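Local coordinates for DNA polymerase sliding clamp 3 (Sulfolobus tokodaii, PDB 3AIZ), which serves as a subunit of a ring-shaped sliding clamp, tethering DNA polymerase and other DNA-processing proteins to DNA during replication, at residues 65-70 with 111-116; 156-161 with 217-222; 15-20 with 206-211; 2-7 with 55-60; 84-89 with 100-105. One frame throughout, in Å; residues are numbered along the deposited sequence.

Contact 1. Residues 65-70 with 111-116; sequences EKVGVK and FPSIVA
Val69 meets the Phe111 ring obliquely at the root of the ring, its CG2 lying 3.6 Å from Phe111 CB and 4.0 Å from Phe111 CG. That methyl extends away from the Val69 backbone N, on the side of the carbonyl carbon, because CG1 takes the place between the two (chi1 60°). Phe74 and Val77 of helix 71-78, with Ile97 and Val99 of strand 97-102, also pack against Phe111, and Arg175 of the sliding clamp B chain reaches it. From Pro112 on, the chain enters the interdomain connecting loop of the PCNA fold; residues 111-116 run across strand 65-70, an outermost strand of the long sheet within this chain, with end-to-end directions 106° apart and no hydrogen bond between them. Val67 CG2 stands 4.2 Å from Ser113 OG. Ile114 extends CD1 along the peptide that follows Val69, 3.6 Å from Val69 C. Farther along, Ala116 CB rests 4.1 Å from Gly68 CA, where the strand carries no side chain.

Contact 2. Residues 156-161 with 217-222; sequences FKAEGG and IAFGSQ
Phe219 turns its ring toward Phe156 by placing CG between its own backbone N and carbonyl carbon (chi1 66°), while Phe156 swings CG to the side of its backbone N, opposite the carbonyl carbon (chi1 -79°). Phe156 CB stands 3.7 Å above the plane of the Phe219 ring, over its centre, a CH-pi contact aimed almost straight down the ring normal. Beyond CB, the edge of the Phe156 ring is directed at the face of Phe219 in a T-shaped (edge-to-face) pair, with centroids 5.7 Å apart and planes at 67°. The backbone N of Ala158 lies in the plane of the Phe219 ring at its edge, and Ala158 CB comes within 3.9 Å of Phe219 CZ. This packing joins the four-stranded sheet that holds strand 153-159 to the long sheet that holds strand 214-220, within the clamp's C-terminal domain, and the two strands cross nearly at right angles. Leu225 of strand 223-231 and Leu163 of strand 162-168 extend the same hydrophobic layer, and Phe130 brings a further ring to Phe219. Ile217 runs across Phe156 at about a right angle, its CG2 touching Phe156 CE2 at 3.9 Å. Lys157 points away from strand 214-220, and its NZ forms a salt bridge with Glu159 OE1 at 3.4 Å.

Contact 3. Residues 15-20 with 206-211; sequences FRTLEE and SKMRKP. With SO4 (sulfate ion), chain G.
Glu20 and Lys207 cross at about a right angle, and their charged ends join in a salt bridge: Lys207 NZ donates to Glu20 OE2 at 3.1 Å, on the anti side and 16° out of the carboxylate plane. Bends at chi3 and chi4 (-89° and 60°) of Lys207 turn its NZ to Glu20, just beyond helix 8-18. Nearer the backbone, Lys207 CB lies 3.5 Å from Thr17 OG1, a hydroxyl already hydrogen-bonded to the carbonyl of Tyr13 one helical turn earlier. Met208 crosses Thr17 squarely from the other segment, with CG 3.9 Å from Thr17 CG2. Arg16 presents the edge of its guanidinium to a sulfate ion, probably from the crystallisation liquor: NE binds O2 at 3.2 Å and NH2 binds O3 at 2.8 Å, with a weaker NH2 bond to O2. Lys207 CE borders the same anion, 3.3 Å from its O1. Helix 8-18 is one of the helices that line the central channel in clamps of this family. Arg16 and Lys207 beside one anion are consistent with phosphate contacts as DNA passes through the ring, though Glu19 and Glu20 stand close by and would probably temper the positive charge.

Contact 4. Residues 2-7 with 55-60; sequences RVKVID and YFEEYN
Lys4 and Glu58 form a hydrogen-bonded pair of the antiparallel ladder between strands 2-5 and 58-60, at one end of a five-stranded sheet in the N-terminal domain. Lys4 N bonds to Glu58 O at 2.9 Å, whereas Lys4 O accepts from Glu57 N rather than from Glu58 N. Fully extended, Lys4 runs alongside Glu57 and brings NZ within 3.4 Å of Glu57 OE1, a salt bridge; its CB packs on Glu58 CB. Arg2 projects from the same sheet face, pointing the same way as Glu58. NH2 of Arg2 meets Glu58 OE1 at 3.0 Å, nearly along the C-O axis, with guanidinium and carboxylate planes 39° apart. Glu58 is thus flanked by two basic chains, with only Arg2 close enough for a salt bridge to it. On the other face, Val3 CG1 lies over one face of the Phe56 ring, too close for its exact distance to be trusted, and CG2 sits 3.6 Å from Tyr59 CD1. The opposite face of Phe56 is met by Tyr55 CD2, 3.9 Å above the ring plane.

Contact 5. Residues 84-89 with 100-105; sequences NDSLYL and TLDGVY
Ser86 and Asp102 carry the most regular backbone pairing: Ser86 N donates to Asp102 O at 2.9 Å, nearly straight at 172°, and Asp102 N returns a bond to Ser86 O. Farther on, Thr100 N donates to Tyr88 O at 2.9 Å, while the reverse bond from Tyr88 N is weak. Among side-chain polar contacts, Ser86 OG also donates to Asp102 O, at 3.2 Å. This carbonyl is therefore gripped twice, the amide and the hydroxyl arriving from opposite faces of its plane. With chi1 at 59°, OG is tucked in over its own main chain, close enough to reach across the ladder. The carboxylate of Asp102 forms a salt bridge with Lys185 of the sliding clamp B chain. Asp85 comes close to Gly103, but its polar partners are Thr82 and Arg107. Apolar contacts take both sheet faces: Leu87 CD1 touches Leu101 CD2 at 3.7 Å, and Tyr88 directs a ring edge at Asp102, CE1 lying 3.9 Å from Asp102 CB. Together these contacts build the antiparallel beta hairpin of strands 86-91 and 97-102, whose open end, away from the turn, borders the interface with sliding clamp B.

Contacts 4 and 5 lie in one five-stranded sheet, centres 12 Å apart; its neighbouring strands 2-5 and 86-91 join them through probable backbone hydrogen bonds. Contact 1, its centre 20 and 21 Å from those of contacts 4 and 5, sits at an end of the long nine-stranded sheet, whose strand 214-220 takes part in contact 2 across the chain's centre (centres 38 Å apart). Along the chain, contact 4 closes before contact 1 opens, and contact 5 nests inside contact 1. Contact 3, near the chain's centre, joins the N- and C-terminal domains with 185 residues between its segments; contacts 2 and 4 each cross it. The two halves of the subunit thus share one continuous sheet as well as contact 3.

Contact 1. Residues 65-70 with 111-116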
# COMPACT_ATOMS: atom_id res chain seq x y z
N GLU C 65 40.75 -7.57 -32.43
CA GLU C 65 41.31 -7.14 -31.16
C GLU C 65 40.47 -7.63 -29.99
O GLU C 65 39.33 -7.20 -29.80
CB GLU C 65 41.44 -5.62 -31.12
CG GLU C 65 42.13 -5.09 -29.88
CD GLU C 65 42.35 -3.59 -29.94
OE1 GLU C 65 41.99 -2.97 -30.96
OE2 GLU C 65 42.89 -3.03 -28.96
N LYS C 66 41.04 -8.54 -29.20
CA LYS C 66 40.37 -9.06 -28.02
C LYS C 66 40.76 -8.25 -26.79
O LYS C 66 41.94 -8.00 -26.55
CB LYS C 66 40.72 -10.53 -27.79
CG LYS C 66 40.25 -11.48 -28.87
CD LYS C 66 40.63 -12.91 -28.53
CE LYS C 66 40.23 -13.88 -29.63
NZ LYS C 66 40.61 -15.28 -29.30
N VAL C 67 39.77 -7.83 -26.02
CA VAL C 67 40.02 -7.12 -24.78
C VAL C 67 39.05 -7.56 -23.69
O VAL C 67 37.86 -7.27 -23.75
CB VAL C 67 39.94 -5.59 -24.97
CG1 VAL C 67 38.74 -5.22 -25.82
CG2 VAL C 67 39.90 -4.88 -23.62
N GLY C 68 39.57 -8.27 -22.69
CA GLY C 68 38.76 -8.72 -21.58
C GLY C 68 38.63 -7.63 -20.53
O GLY C 68 39.50 -6.78 -20.41
N VAL C 69 37.54 -7.67 -19.77
CA VAL C 69 37.31 -6.68 -18.73
C VAL C 69 36.32 -7.19 -17.69
O VAL C 69 35.34 -7.85 -18.02
CB VAL C 69 36.79 -5.36 -19.33
CG1 VAL C 69 35.48 -5.59 -20.07
CG2 VAL C 69 36.61 -4.31 -18.24
N LYS C 70 36.59 -6.89 -16.42
CA LYS C 70 35.67 -7.24 -15.34
C LYS C 70 34.30 -6.64 -15.63
O LYS C 70 34.15 -5.42 -15.71
CB LYS C 70 36.20 -6.75 -14.00
CG LYS C 70 35.32 -7.12 -12.81
CD LYS C 70 35.82 -6.49 -11.52
CE LYS C 70 34.91 -6.82 -10.35
NZ LYS C 70 35.31 -6.11 -9.11
N PHE C 111 39.21 1.03 -17.97
CA PHE C 111 39.36 -0.19 -17.20
C PHE C 111 40.64 -0.91 -17.58
O PHE C 111 41.01 -0.95 -18.76
CB PHE C 111 38.15 -1.11 -17.42
CG PHE C 111 36.83 -0.44 -17.19
CD1 PHE C 111 36.13 0.12 -18.24
CD2 PHE C 111 36.30 -0.35 -15.92
CE1 PHE C 111 34.91 0.75 -18.03
CE2 PHE C 111 35.08 0.27 -15.70
CZ PHE C 111 34.39 0.82 -16.76
N PRO C 112 41.34 -1.48 -16.59
CA PRO C 112 42.57 -2.23 -16.85
C PRO C 112 42.24 -3.53 -17.57
O PRO C 112 41.19 -4.12 -17.33
CB PRO C 112 43.09 -2.53 -15.45
CG PRO C 112 41.87 -2.55 -14.60
CD PRO C 112 40.99 -1.48 -15.16
N SER C 113 43.13 -3.97 -18.46
CA SER C 113 42.94 -5.23 -19.15
C SER C 113 43.29 -6.40 -18.24
O SER C 113 44.16 -6.29 -17.37
CB SER C 113 43.79 -5.29 -20.42
OG SER C 113 43.35 -4.32 -21.36
N ILE C 114 42.59 -7.51 -18.43
CA ILE C 114 42.82 -8.71 -17.62
C ILE C 114 42.92 -9.93 -18.52
O ILE C 114 42.56 -9.89 -19.69
CB ILE C 114 41.68 -8.92 -16.60
CG1 ILE C 114 40.33 -8.93 -17.31
CG2 ILE C 114 41.71 -7.82 -15.55
CD1 ILE C 114 39.15 -9.00 -16.37
N VAL C 115 43.44 -11.03 -17.97
CA VAL C 115 43.56 -12.27 -18.72
C VAL C 115 42.19 -12.79 -19.15
O VAL C 115 41.30 -12.97 -18.32
CB VAL C 115 44.31 -13.36 -17.93
CG1 VAL C 115 45.78 -13.01 -17.82
CG2 VAL C 115 43.69 -13.53 -16.55
N ALA C 116 42.03 -13.01 -20.45
CA ALA C 116 40.76 -13.46 -21.00
C ALA C 116 40.86 -14.89 -21.51
O ALA C 116 41.64 -15.19 -22.41
CB ALA C 116 40.30 -12.52 -22.11

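Contact 2. Residues 156-161 with 217-222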
# COMPACT_ATOMS: atom_id res chain seq x y z
N PHE C 156 9.80 -26.86 -20.56
CA PHE C 156 9.42 -26.37 -21.88
C PHE C 156 8.77 -27.50 -22.65
O PHE C 156 9.42 -28.50 -22.97
CB PHE C 156 10.64 -25.85 -22.64
CG PHE C 156 11.09 -24.48 -22.22
CD1 PHE C 156 11.63 -24.26 -20.96
CD2 PHE C 156 10.99 -23.41 -23.09
CE1 PHE C 156 12.05 -23.00 -20.58
CE2 PHE C 156 11.41 -22.14 -22.72
CZ PHE C 156 11.94 -21.94 -21.46
N LYS C 157 7.49 -27.35 -22.95
CA LYS C 157 6.75 -28.40 -23.65
C LYS C 157 6.04 -27.86 -24.89
O LYS C 157 5.28 -26.90 -24.80
CB LYS C 157 5.76 -29.08 -22.71
CG LYS C 157 4.97 -30.22 -23.33
CD LYS C 157 4.30 -31.06 -22.25
CE LYS C 157 3.38 -32.11 -22.85
NZ LYS C 157 2.19 -31.50 -23.50
N ALA C 158 6.29 -28.49 -26.03
CA ALA C 158 5.64 -28.11 -27.27
C ALA C 158 4.60 -29.15 -27.68
O ALA C 158 4.91 -30.34 -27.78
CB ALA C 158 6.67 -27.92 -28.37
N GLU C 159 3.37 -28.70 -27.90
CA GLU C 159 2.29 -29.60 -28.28
C GLU C 159 1.33 -28.92 -29.25
O GLU C 159 0.70 -27.91 -28.91
CB GLU C 159 1.54 -30.09 -27.05
CG GLU C 159 0.45 -31.11 -27.34
CD GLU C 159 -0.20 -31.65 -26.08
OE1 GLU C 159 -0.62 -30.83 -25.23
OE2 GLU C 159 -0.30 -32.89 -25.94
N GLY C 160 1.21 -29.47 -30.45
CA GLY C 160 0.31 -28.93 -31.46
C GLY C 160 0.73 -27.55 -31.94
O GLY C 160 -0.11 -26.77 -32.40
N GLY C 161 2.01 -27.25 -31.82
CA GLY C 161 2.54 -25.97 -32.26
C GLY C 161 2.48 -24.91 -31.17
O GLY C 161 2.85 -23.76 -31.40
N ILE C 217 12.85 -19.30 -29.62
CA ILE C 217 12.94 -20.36 -28.63
C ILE C 217 13.02 -21.73 -29.30
O ILE C 217 12.13 -22.10 -30.06
CB ILE C 217 11.72 -20.35 -27.69
CG1 ILE C 217 11.41 -18.92 -27.24
CG2 ILE C 217 11.94 -21.28 -26.51
CD1 ILE C 217 10.08 -18.78 -26.52
N ALA C 218 14.09 -22.46 -29.03
CA ALA C 218 14.28 -23.79 -29.62
C ALA C 218 14.77 -24.77 -28.57
O ALA C 218 15.61 -24.43 -27.73
CB ALA C 218 15.25 -23.72 -30.78
N PHE C 219 14.25 -26.00 -28.61
CA PHE C 219 14.62 -27.00 -27.61
C PHE C 219 14.18 -28.39 -28.03
O PHE C 219 13.53 -28.57 -29.05
CB PHE C 219 13.99 -26.65 -26.26
CG PHE C 219 12.49 -26.72 -26.25
CD1 PHE C 219 11.73 -25.60 -26.54
CD2 PHE C 219 11.85 -27.91 -25.95
CE1 PHE C 219 10.35 -25.67 -26.53
CE2 PHE C 219 10.47 -27.98 -25.94
CZ PHE C 219 9.72 -26.86 -26.23
N GLY C 220 14.54 -29.37 -27.21
CA GLY C 220 14.18 -30.76 -27.45
C GLY C 220 14.66 -31.64 -26.32
O GLY C 220 15.45 -31.20 -25.48
N SER C 221 14.18 -32.87 -26.28
CA SER C 221 14.57 -33.81 -25.23
C SER C 221 16.07 -34.03 -25.20
O SER C 221 16.70 -34.30 -26.22
CB SER C 221 13.85 -35.14 -25.41
OG SER C 221 14.27 -36.08 -24.43
N GLN C 222 16.65 -33.89 -24.01
CA GLN C 222 18.07 -34.19 -23.79
C GLN C 222 19.03 -33.27 -24.55
O GLN C 222 20.23 -33.52 -24.58
CB GLN C 222 18.37 -35.65 -24.13
CG GLN C 222 17.73 -36.65 -23.18
CD GLN C 222 17.96 -38.08 -23.60
OE1 GLN C 222 18.20 -38.36 -24.78
NE2 GLN C 222 17.89 -39.00 -22.65

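Contact 3. Residues 15-20 with 206-211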
# COMPACT_ATOMS: atom_id res chain seq x y z
N PHE C 15 24.84 -6.30 -21.36
CA PHE C 15 25.92 -6.61 -20.43
C PHE C 15 25.41 -6.79 -19.01
O PHE C 15 26.03 -7.47 -18.20
CB PHE C 15 26.99 -5.52 -20.50
CG PHE C 15 27.61 -5.37 -21.85
CD1 PHE C 15 26.98 -4.63 -22.84
CD2 PHE C 15 28.82 -5.98 -22.15
CE1 PHE C 15 27.54 -4.50 -24.09
CE2 PHE C 15 29.39 -5.85 -23.40
CZ PHE C 15 28.75 -5.11 -24.37
N ARG C 16 24.27 -6.17 -18.71
CA ARG C 16 23.63 -6.35 -17.42
C ARG C 16 23.03 -7.76 -17.33
O ARG C 16 22.96 -8.35 -16.25
CB ARG C 16 22.56 -5.29 -17.19
CG ARG C 16 23.09 -3.87 -17.31
CD ARG C 16 21.99 -2.84 -17.13
NE ARG C 16 21.38 -2.93 -15.80
CZ ARG C 16 20.45 -2.09 -15.35
NH1 ARG C 16 20.01 -1.10 -16.13
NH2 ARG C 16 19.95 -2.24 -14.13
N THR C 17 22.61 -8.28 -18.48
CA THR C 17 22.13 -9.66 -18.55
C THR C 17 23.28 -10.62 -18.28
O THR C 17 23.14 -11.58 -17.52
CB THR C 17 21.54 -9.99 -19.94
OG1 THR C 17 20.39 -9.18 -20.18
CG2 THR C 17 21.14 -11.45 -20.01
N LEU C 18 24.42 -10.36 -18.91
CA LEU C 18 25.60 -11.21 -18.77
C LEU C 18 26.10 -11.29 -17.33
O LEU C 18 26.67 -12.31 -16.93
CB LEU C 18 26.72 -10.75 -19.70
CG LEU C 18 26.45 -10.86 -21.21
CD1 LEU C 18 27.60 -10.28 -22.00
CD2 LEU C 18 26.19 -12.31 -21.60
N GLU C 19 25.90 -10.22 -16.57
CA GLU C 19 26.32 -10.20 -15.17
C GLU C 19 25.73 -11.38 -14.40
O GLU C 19 26.33 -11.88 -13.45
CB GLU C 19 25.92 -8.89 -14.50
CG GLU C 19 26.87 -7.73 -14.75
CD GLU C 19 26.46 -6.48 -14.00
OE1 GLU C 19 25.24 -6.19 -13.95
OE2 GLU C 19 27.35 -5.78 -13.47
N GLU C 20 24.54 -11.80 -14.82
CA GLU C 20 23.84 -12.90 -14.16
C GLU C 20 24.56 -14.23 -14.36
O GLU C 20 24.36 -15.17 -13.60
CB GLU C 20 22.41 -13.00 -14.68
CG GLU C 20 21.59 -11.72 -14.56
CD GLU C 20 21.15 -11.44 -13.13
OE1 GLU C 20 21.41 -12.28 -12.24
OE2 GLU C 20 20.53 -10.38 -12.90
N SER C 206 15.96 -12.25 -18.79
CA SER C 206 14.84 -11.32 -18.94
C SER C 206 15.28 -9.89 -19.22
O SER C 206 14.56 -9.14 -19.88
CB SER C 206 13.95 -11.37 -17.69
OG SER C 206 14.71 -11.15 -16.51
N LYS C 207 16.45 -9.50 -18.73
CA LYS C 207 16.95 -8.15 -18.95
C LYS C 207 17.40 -7.91 -20.39
O LYS C 207 18.08 -6.92 -20.68
CB LYS C 207 18.07 -7.80 -17.97
CG LYS C 207 17.58 -7.20 -16.66
CD LYS C 207 18.73 -6.85 -15.72
CE LYS C 207 19.09 -8.02 -14.81
NZ LYS C 207 19.51 -9.22 -15.58
N MET C 208 17.02 -8.81 -21.29
CA MET C 208 17.25 -8.62 -22.72
C MET C 208 16.05 -7.92 -23.34
O MET C 208 16.03 -7.65 -24.54
CB MET C 208 17.49 -9.96 -23.41
CG MET C 208 18.85 -10.59 -23.11
SD MET C 208 20.23 -9.66 -23.78
CE MET C 208 19.76 -9.54 -25.50
N ARG C 209 15.05 -7.63 -22.51
CA ARG C 209 13.82 -6.98 -22.95
C ARG C 209 14.05 -5.81 -23.90
O ARG C 209 13.63 -5.84 -25.05
CB ARG C 209 13.02 -6.50 -21.73
CG ARG C 209 11.82 -5.63 -22.07
CD ARG C 209 11.18 -5.08 -20.81
NE ARG C 209 10.98 -6.13 -19.81
CZ ARG C 209 9.90 -6.90 -19.75
NH1 ARG C 209 9.81 -7.84 -18.82
NH2 ARG C 209 8.92 -6.73 -20.63
N LYS C 210 14.73 -4.78 -23.40
CA LYS C 210 14.94 -3.56 -24.18
C LYS C 210 15.71 -3.78 -25.49
O LYS C 210 15.23 -3.41 -26.56
CB LYS C 210 15.63 -2.49 -23.33
CG LYS C 210 14.78 -1.98 -22.18
CD LYS C 210 15.54 -0.94 -21.36
CE LYS C 210 16.06 0.18 -22.24
NZ LYS C 210 14.97 0.87 -22.98
N PRO C 211 16.91 -4.38 -25.41
CA PRO C 211 17.76 -4.53 -26.59
C PRO C 211 17.14 -5.41 -27.68
O PRO C 211 17.29 -5.11 -28.86
CB PRO C 211 19.02 -5.22 -26.04
CG PRO C 211 18.98 -4.98 -24.58
CD PRO C 211 17.54 -4.96 -24.21
S SO4 G . 20.93 -5.17 -12.33
O1 SO4 G . 20.93 -6.62 -12.44
O2 SO4 G . 22.00 -4.62 -13.16
O3 SO4 G . 19.64 -4.65 -12.78
O4 SO4 G . 21.15 -4.79 -10.94

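Contact 4. Residues 2-7 with 55-60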
# COMPACT_ATOMS: atom_id res chain seq x y z
N ARG C 2 37.82 1.69 -32.60
CA ARG C 2 36.93 2.76 -32.16
C ARG C 2 35.50 2.52 -32.63
O ARG C 2 35.24 2.45 -33.83
CB ARG C 2 37.44 4.12 -32.65
CG ARG C 2 36.64 5.30 -32.13
CD ARG C 2 37.24 6.62 -32.61
NE ARG C 2 36.50 7.77 -32.10
CZ ARG C 2 35.44 8.31 -32.70
NH1 ARG C 2 34.84 9.36 -32.17
NH2 ARG C 2 34.99 7.79 -33.84
N VAL C 3 34.58 2.39 -31.68
CA VAL C 3 33.19 2.07 -31.98
C VAL C 3 32.24 3.04 -31.29
O VAL C 3 32.50 3.50 -30.18
CB VAL C 3 32.86 0.63 -31.57
CG1 VAL C 3 31.38 0.35 -31.72
CG2 VAL C 3 33.67 -0.36 -32.38
N LYS C 4 31.12 3.35 -31.95
CA LYS C 4 30.14 4.28 -31.40
C LYS C 4 28.72 3.71 -31.42
O LYS C 4 28.23 3.27 -32.46
CB LYS C 4 30.18 5.61 -32.16
CG LYS C 4 29.11 6.61 -31.72
CD LYS C 4 29.13 7.86 -32.58
CE LYS C 4 28.07 8.85 -32.14
NZ LYS C 4 28.08 10.09 -32.97
N VAL C 5 28.07 3.74 -30.26
CA VAL C 5 26.69 3.28 -30.14
C VAL C 5 25.76 4.45 -29.87
O VAL C 5 26.08 5.33 -29.06
CB VAL C 5 26.54 2.27 -28.99
CG1 VAL C 5 25.08 1.89 -28.80
CG2 VAL C 5 27.39 1.04 -29.25
N ILE C 6 24.61 4.48 -30.54
CA ILE C 6 23.64 5.55 -30.32
C ILE C 6 22.69 5.22 -29.17
O ILE C 6 22.69 5.91 -28.15
CB ILE C 6 22.84 5.86 -31.59
CG1 ILE C 6 23.76 6.45 -32.67
CG2 ILE C 6 21.71 6.83 -31.28
CD1 ILE C 6 23.04 6.82 -33.95
N ASP C 7 21.89 4.18 -29.33
CA ASP C 7 20.98 3.75 -28.27
C ASP C 7 21.75 2.97 -27.21
O ASP C 7 21.59 1.75 -27.09
CB ASP C 7 19.84 2.90 -28.84
CG ASP C 7 18.78 2.58 -27.80
OD1 ASP C 7 18.95 2.98 -26.62
OD2 ASP C 7 17.77 1.93 -28.16
N TYR C 55 25.17 -2.62 -36.55
CA TYR C 55 24.47 -2.28 -35.32
C TYR C 55 24.93 -0.92 -34.81
O TYR C 55 24.15 -0.17 -34.23
CB TYR C 55 24.70 -3.36 -34.26
CG TYR C 55 24.07 -3.06 -32.92
CD1 TYR C 55 22.80 -3.52 -32.61
CD2 TYR C 55 24.75 -2.32 -31.96
CE1 TYR C 55 22.22 -3.26 -31.38
CE2 TYR C 55 24.18 -2.05 -30.73
CZ TYR C 55 22.92 -2.52 -30.45
OH TYR C 55 22.35 -2.25 -29.22
N PHE C 56 26.21 -0.63 -35.03
CA PHE C 56 26.80 0.62 -34.57
C PHE C 56 26.66 1.71 -35.62
O PHE C 56 26.57 1.42 -36.82
CB PHE C 56 28.28 0.42 -34.24
CG PHE C 56 28.54 -0.75 -33.33
CD1 PHE C 56 28.35 -0.63 -31.96
CD2 PHE C 56 28.99 -1.95 -33.84
CE1 PHE C 56 28.60 -1.70 -31.12
CE2 PHE C 56 29.24 -3.02 -33.00
CZ PHE C 56 29.04 -2.90 -31.64
N GLU C 57 26.65 2.96 -35.18
CA GLU C 57 26.66 4.09 -36.10
C GLU C 57 28.04 4.23 -36.72
O GLU C 57 28.18 4.56 -37.89
CB GLU C 57 26.27 5.38 -35.38
CG GLU C 57 26.25 6.61 -36.28
CD GLU C 57 26.05 7.89 -35.50
OE1 GLU C 57 25.96 7.83 -34.26
OE2 GLU C 57 25.99 8.97 -36.14
N GLU C 58 29.07 3.97 -35.91
CA GLU C 58 30.45 4.00 -36.38
C GLU C 58 31.18 2.75 -35.91
O GLU C 58 31.13 2.40 -34.73
CB GLU C 58 31.17 5.25 -35.87
CG GLU C 58 30.60 6.56 -36.38
CD GLU C 58 31.33 7.77 -35.84
OE1 GLU C 58 32.33 7.59 -35.11
OE2 GLU C 58 30.92 8.91 -36.15
N TYR C 59 31.85 2.07 -36.83
CA TYR C 59 32.59 0.86 -36.51
C TYR C 59 33.94 0.85 -37.24
O TYR C 59 33.99 0.67 -38.45
CB TYR C 59 31.78 -0.38 -36.89
CG TYR C 59 32.31 -1.66 -36.30
CD1 TYR C 59 31.90 -2.09 -35.04
CD2 TYR C 59 33.22 -2.45 -37.00
CE1 TYR C 59 32.39 -3.27 -34.50
CE2 TYR C 59 33.71 -3.62 -36.46
CZ TYR C 59 33.29 -4.03 -35.21
OH TYR C 59 33.77 -5.20 -34.66
N ASN C 60 35.01 1.05 -36.48
CA ASN C 60 36.34 1.12 -37.07
C ASN C 60 37.31 0.12 -36.44
O ASN C 60 38.03 0.45 -35.50
CB ASN C 60 36.90 2.54 -36.94
CG ASN C 60 38.27 2.70 -37.59
OD1 ASN C 60 38.73 1.81 -38.32
ND2 ASN C 60 38.92 3.82 -37.34

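Contact 5. Residues 84-89 with 100-105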
# COMPACT_ATOMS: atom_id res chain seq x y z
N ASN C 84 19.48 9.98 -23.90
CA ASN C 84 20.13 10.74 -24.96
C ASN C 84 21.66 10.69 -24.89
O ASN C 84 22.34 11.61 -25.33
CB ASN C 84 19.65 12.20 -24.94
CG ASN C 84 19.86 12.86 -23.59
OD1 ASN C 84 20.99 12.97 -23.11
ND2 ASN C 84 18.78 13.33 -22.99
N ASP C 85 22.18 9.60 -24.34
CA ASP C 85 23.62 9.39 -24.26
C ASP C 85 24.13 8.55 -25.43
O ASP C 85 23.55 7.52 -25.75
CB ASP C 85 24.00 8.71 -22.95
CG ASP C 85 24.34 9.70 -21.85
OD1 ASP C 85 24.77 10.82 -22.18
OD2 ASP C 85 24.18 9.34 -20.67
N SER C 86 25.20 9.01 -26.06
CA SER C 86 25.89 8.21 -27.07
C SER C 86 27.12 7.58 -26.43
O SER C 86 27.76 8.19 -25.57
CB SER C 86 26.28 9.07 -28.27
OG SER C 86 27.13 10.14 -27.88
N LEU C 87 27.44 6.36 -26.84
CA LEU C 87 28.54 5.63 -26.22
C LEU C 87 29.71 5.40 -27.18
O LEU C 87 29.51 5.20 -28.38
CB LEU C 87 28.04 4.29 -25.66
CG LEU C 87 29.04 3.46 -24.86
CD1 LEU C 87 28.37 2.88 -23.62
CD2 LEU C 87 29.63 2.35 -25.72
N TYR C 88 30.92 5.44 -26.64
CA TYR C 88 32.12 5.21 -27.44
C TYR C 88 33.02 4.18 -26.76
O TYR C 88 33.30 4.27 -25.57
CB TYR C 88 32.90 6.52 -27.64
CG TYR C 88 32.18 7.56 -28.46
CD1 TYR C 88 31.33 8.48 -27.86
CD2 TYR C 88 32.37 7.64 -29.83
CE1 TYR C 88 30.68 9.45 -28.60
CE2 TYR C 88 31.72 8.60 -30.59
CZ TYR C 88 30.87 9.50 -29.97
OH TYR C 88 30.22 10.46 -30.71
N LEU C 89 33.47 3.20 -27.54
CA LEU C 89 34.42 2.21 -27.04
C LEU C 89 35.72 2.34 -27.81
O LEU C 89 35.71 2.57 -29.02
CB LEU C 89 33.85 0.80 -27.20
CG LEU C 89 32.55 0.51 -26.43
CD1 LEU C 89 31.98 -0.85 -26.81
CD2 LEU C 89 32.79 0.60 -24.93
N THR C 100 33.44 6.06 -23.34
CA THR C 100 33.17 7.49 -23.35
C THR C 100 31.68 7.78 -23.51
O THR C 100 31.12 7.63 -24.59
CB THR C 100 33.93 8.19 -24.48
OG1 THR C 100 35.34 7.96 -24.33
CG2 THR C 100 33.67 9.69 -24.45
N LEU C 101 31.05 8.20 -22.42
CA LEU C 101 29.64 8.58 -22.46
C LEU C 101 29.52 10.05 -22.85
O LEU C 101 30.14 10.92 -22.24
CB LEU C 101 28.98 8.34 -21.10
CG LEU C 101 29.12 6.92 -20.54
CD1 LEU C 101 28.30 6.76 -19.28
CD2 LEU C 101 28.70 5.90 -21.58
N ASP C 102 28.72 10.32 -23.88
CA ASP C 102 28.57 11.67 -24.39
C ASP C 102 27.10 12.10 -24.39
O ASP C 102 26.29 11.58 -25.16
CB ASP C 102 29.15 11.77 -25.80
CG ASP C 102 29.27 13.21 -26.28
OD1 ASP C 102 28.67 14.10 -25.66
OD2 ASP C 102 29.98 13.44 -27.29
N GLY C 103 26.77 13.05 -23.53
CA GLY C 103 25.42 13.58 -23.44
C GLY C 103 25.42 14.99 -22.89
O GLY C 103 26.03 15.89 -23.47
N VAL C 104 24.74 15.18 -21.76
CA VAL C 104 24.73 16.47 -21.09
C VAL C 104 26.16 16.96 -20.89
O VAL C 104 26.46 18.14 -21.05
CB VAL C 104 24.03 16.39 -19.72
CG1 VAL C 104 24.12 17.72 -18.99
CG2 VAL C 104 22.58 15.97 -19.90
N TYR C 105 27.04 16.04 -20.53
CA TYR C 105 28.47 16.32 -20.42
C TYR C 105 29.26 15.11 -20.89
O TYR C 105 28.74 14.00 -20.90
CB TYR C 105 28.84 16.68 -18.97
CG TYR C 105 28.67 15.54 -18.00
CD1 TYR C 105 27.40 15.09 -17.63
CD2 TYR C 105 29.77 14.91 -17.43
CE1 TYR C 105 27.25 14.05 -16.74
CE2 TYR C 105 29.62 13.87 -16.54
CZ TYR C 105 28.36 13.45 -16.19
OH TYR C 105 28.20 12.41 -15.30